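Local atomic coordinates of uncharacterized protein (PDB entry 4RGI), a protein that is of unknown function and folds as a small KTSC domain, an alpha-beta sandwich in which helices pack on an antiparallel sheet. Residues I28-Q33 / R57-V62. Numbering follows the deposited sequence.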
loop_
_atom_site.group_PDB
_atom_site.type_symbol
_atom_site.label_atom_id
_atom_site.label_comp_id
_atom_site.label_asym_id
_atom_site.label_seq_id
_atom_site.Cartn_x
_atom_site.Cartn_y
_atom_site.Cartn_z
ATOM N N ILE A 28 1.290 0.921 -3.607
ATOM C CA ILE A 28 2.290 1.421 -2.676
ATOM C C ILE A 28 3.501 1.907 -3.460
ATOM O O ILE A 28 4.077 1.149 -4.224
ATOM C CB ILE A 28 2.752 0.346 -1.690
ATOM C CG1 ILE A 28 1.554 -0.269 -0.957
ATOM C CG2 ILE A 28 3.743 0.964 -0.689
ATOM C CD1 ILE A 28 1.951 -1.318 0.059
ATOM N N GLN A 29 3.874 3.167 -3.279
ATOM C CA GLN A 29 5.110 3.650 -3.870
ATOM C C GLN A 29 6.222 3.656 -2.815
ATOM O O GLN A 29 6.133 4.368 -1.821
ATOM C CB GLN A 29 4.896 5.039 -4.453
ATOM C CG GLN A 29 6.162 5.695 -4.955
ATOM C CD GLN A 29 5.900 7.075 -5.480
ATOM O OE1 GLN A 29 5.034 7.795 -4.979
ATOM N NE2 GLN A 29 6.656 7.464 -6.502
ATOM N N PHE A 30 7.250 2.842 -3.026
ATOM C CA PHE A 30 8.366 2.731 -2.085
ATOM C C PHE A 30 9.484 3.740 -2.394
ATOM O O PHE A 30 9.640 4.171 -3.529
ATOM C CB PHE A 30 8.933 1.313 -2.108
ATOM C CG PHE A 30 7.961 0.264 -1.655
ATOM C CD1 PHE A 30 7.180 -0.423 -2.566
ATOM C CD2 PHE A 30 7.839 -0.041 -0.315
ATOM C CE1 PHE A 30 6.290 -1.390 -2.134
ATOM C CE2 PHE A 30 6.955 -0.992 0.115
ATOM C CZ PHE A 30 6.177 -1.665 -0.789
ATOM N N ARG A 31 10.265 4.106 -1.383
ATOM C CA ARG A 31 11.339 5.077 -1.585
ATOM C C ARG A 31 12.364 4.642 -2.630
ATOM O O ARG A 31 12.607 5.363 -3.606
ATOM C CB ARG A 31 12.060 5.357 -0.270
ATOM C CG ARG A 31 11.259 6.207 0.679
ATOM C CD ARG A 31 12.156 7.032 1.568
ATOM N NE ARG A 31 11.363 7.937 2.386
ATOM C CZ ARG A 31 11.240 9.237 2.159
ATOM N NH1 ARG A 31 11.874 9.800 1.137
ATOM N NH2 ARG A 31 10.489 9.979 2.962
ATOM N N GLU A 32 12.955 3.468 -2.415
ATOM C CA GLU A 32 14.052 2.963 -3.245
ATOM C C GLU A 32 13.573 1.942 -4.292
ATOM O O GLU A 32 14.188 1.795 -5.347
ATOM C CB GLU A 32 15.160 2.353 -2.343
ATOM C CG GLU A 32 15.828 1.050 -2.863
ATOM C CD GLU A 32 16.965 0.502 -1.971
ATOM O OE1 GLU A 32 18.128 0.482 -2.429
ATOM O OE2 GLU A 32 16.698 0.062 -0.832
ATOM N N GLN A 33 12.464 1.257 -4.032
ATOM C CA GLN A 33 12.142 0.086 -4.841
ATOM C C GLN A 33 10.973 0.220 -5.811
ATOM O O GLN A 33 10.523 -0.778 -6.357
ATOM C CB GLN A 33 11.882 -1.110 -3.923
ATOM C CG GLN A 33 13.157 -1.728 -3.354
ATOM C CD GLN A 33 12.923 -3.087 -2.719
ATOM O OE1 GLN A 33 12.516 -4.048 -3.386
ATOM N NE2 GLN A 33 13.173 -3.173 -1.421
ATOM N N ARG A 57 6.117 -0.912 9.486
ATOM C CA ARG A 57 5.774 -2.048 10.327
ATOM C C ARG A 57 4.486 -2.685 9.873
ATOM O O ARG A 57 4.364 -3.914 9.844
ATOM C CB ARG A 57 5.641 -1.635 11.795
ATOM C CG ARG A 57 5.227 -2.802 12.697
ATOM C CD ARG A 57 5.068 -2.397 14.172
ATOM N NE ARG A 57 4.390 -3.440 14.943
ATOM C CZ ARG A 57 5.021 -4.417 15.583
ATOM N NH1 ARG A 57 6.350 -4.484 15.558
ATOM N NH2 ARG A 57 4.322 -5.327 16.252
ATOM N N PHE A 58 3.517 -1.845 9.524
ATOM C CA PHE A 58 2.229 -2.360 9.069
ATOM C C PHE A 58 2.405 -3.075 7.738
ATOM O O PHE A 58 1.868 -4.153 7.539
ATOM C CB PHE A 58 1.190 -1.250 8.937
ATOM C CG PHE A 58 -0.188 -1.760 8.611
ATOM C CD1 PHE A 58 -0.558 -2.020 7.302
ATOM C CD2 PHE A 58 -1.098 -1.985 9.616
ATOM C CE1 PHE A 58 -1.810 -2.499 7.001
ATOM C CE2 PHE A 58 -2.359 -2.465 9.321
ATOM C CZ PHE A 58 -2.715 -2.721 8.014
ATOM N N PHE A 59 3.166 -2.483 6.825
ATOM C CA PHE A 59 3.430 -3.165 5.566
ATOM C C PHE A 59 4.057 -4.530 5.824
ATOM O O PHE A 59 3.629 -5.542 5.275
ATOM C CB PHE A 59 4.337 -2.347 4.666
ATOM C CG PHE A 59 4.804 -3.097 3.465
ATOM C CD1 PHE A 59 3.919 -3.435 2.457
ATOM C CD2 PHE A 59 6.119 -3.488 3.347
ATOM C CE1 PHE A 59 4.348 -4.132 1.346
ATOM C CE2 PHE A 59 6.558 -4.190 2.233
ATOM C CZ PHE A 59 5.680 -4.516 1.236
ATOM N N ASP A 60 5.071 -4.567 6.678
ATOM C CA ASP A 60 5.760 -5.831 6.947
ATOM C C ASP A 60 4.859 -6.883 7.580
ATOM O O ASP A 60 4.970 -8.074 7.269
ATOM C CB ASP A 60 6.975 -5.606 7.858
ATOM C CG ASP A 60 8.150 -5.004 7.128
ATOM O OD1 ASP A 60 8.210 -5.149 5.892
ATOM O OD2 ASP A 60 9.025 -4.398 7.786
ATOM N N GLY A 61 3.959 -6.457 8.456
ATOM C CA GLY A 61 3.169 -7.401 9.227
ATOM C C GLY A 61 1.863 -7.843 8.595
ATOM O O GLY A 61 1.361 -8.940 8.889
ATOM N N VAL A 62 1.305 -7.005 7.723
ATOM C CA VAL A 62 -0.049 -7.235 7.242
ATOM C C VAL A 62 -0.151 -7.402 5.732
ATOM O O VAL A 62 -1.010 -8.135 5.245
ATOM C CB VAL A 62 -0.965 -6.082 7.685
ATOM C CG1 VAL A 62 -2.394 -6.316 7.255
ATOM C CG2 VAL A 62 -0.880 -5.917 9.192
#
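Phe30, on strand 25-30, drives the edge of its ring into a face of Phe59 of helix 55-63. The pair is a T-shaped (edge-to-face) stack, with centroids 5.1 Å apart and planes at 66°. Phe30 CZ leads, sitting 3.5 Å from Phe59 CZ and toward the rim of the Phe59 ring rather than over its middle. Beside it, Ile28 presses the end of its longer branch against the same ring, CD1 lying 3.8 Å from Phe59 CD1. Its other branch serves Phe30: CG2 lies 3.6 Å above that ring's plane, toward its rim, so a single beta-branched residue touches both rings. The CB of Phe59 points toward the strand, and with CG anti to the backbone N (chi1 171°) the ring reaches across; a long flat side chain suits the 9.5 Å separating its CA from that of Ile28. Phe49 of helix 43-51 also touches Ile28 and Phe59, extending the apolar layer.

Between the two segments, close contact is confined to these three residues. The strand ends at Phe30, and the turn beyond it carries the exposed, polar Arg31, Glu32 and Gln33. On the helix, Arg57 is likewise exposed, while Asp60 forms salt bridges with Arg13 and Lys64 at the margin. With just 121 Å² buried and purely apolar groups meeting, helix and sheet are joined here by dispersion, the hydrophobic effect and the weak electrostatics of ring hydrogens facing a pi cloud.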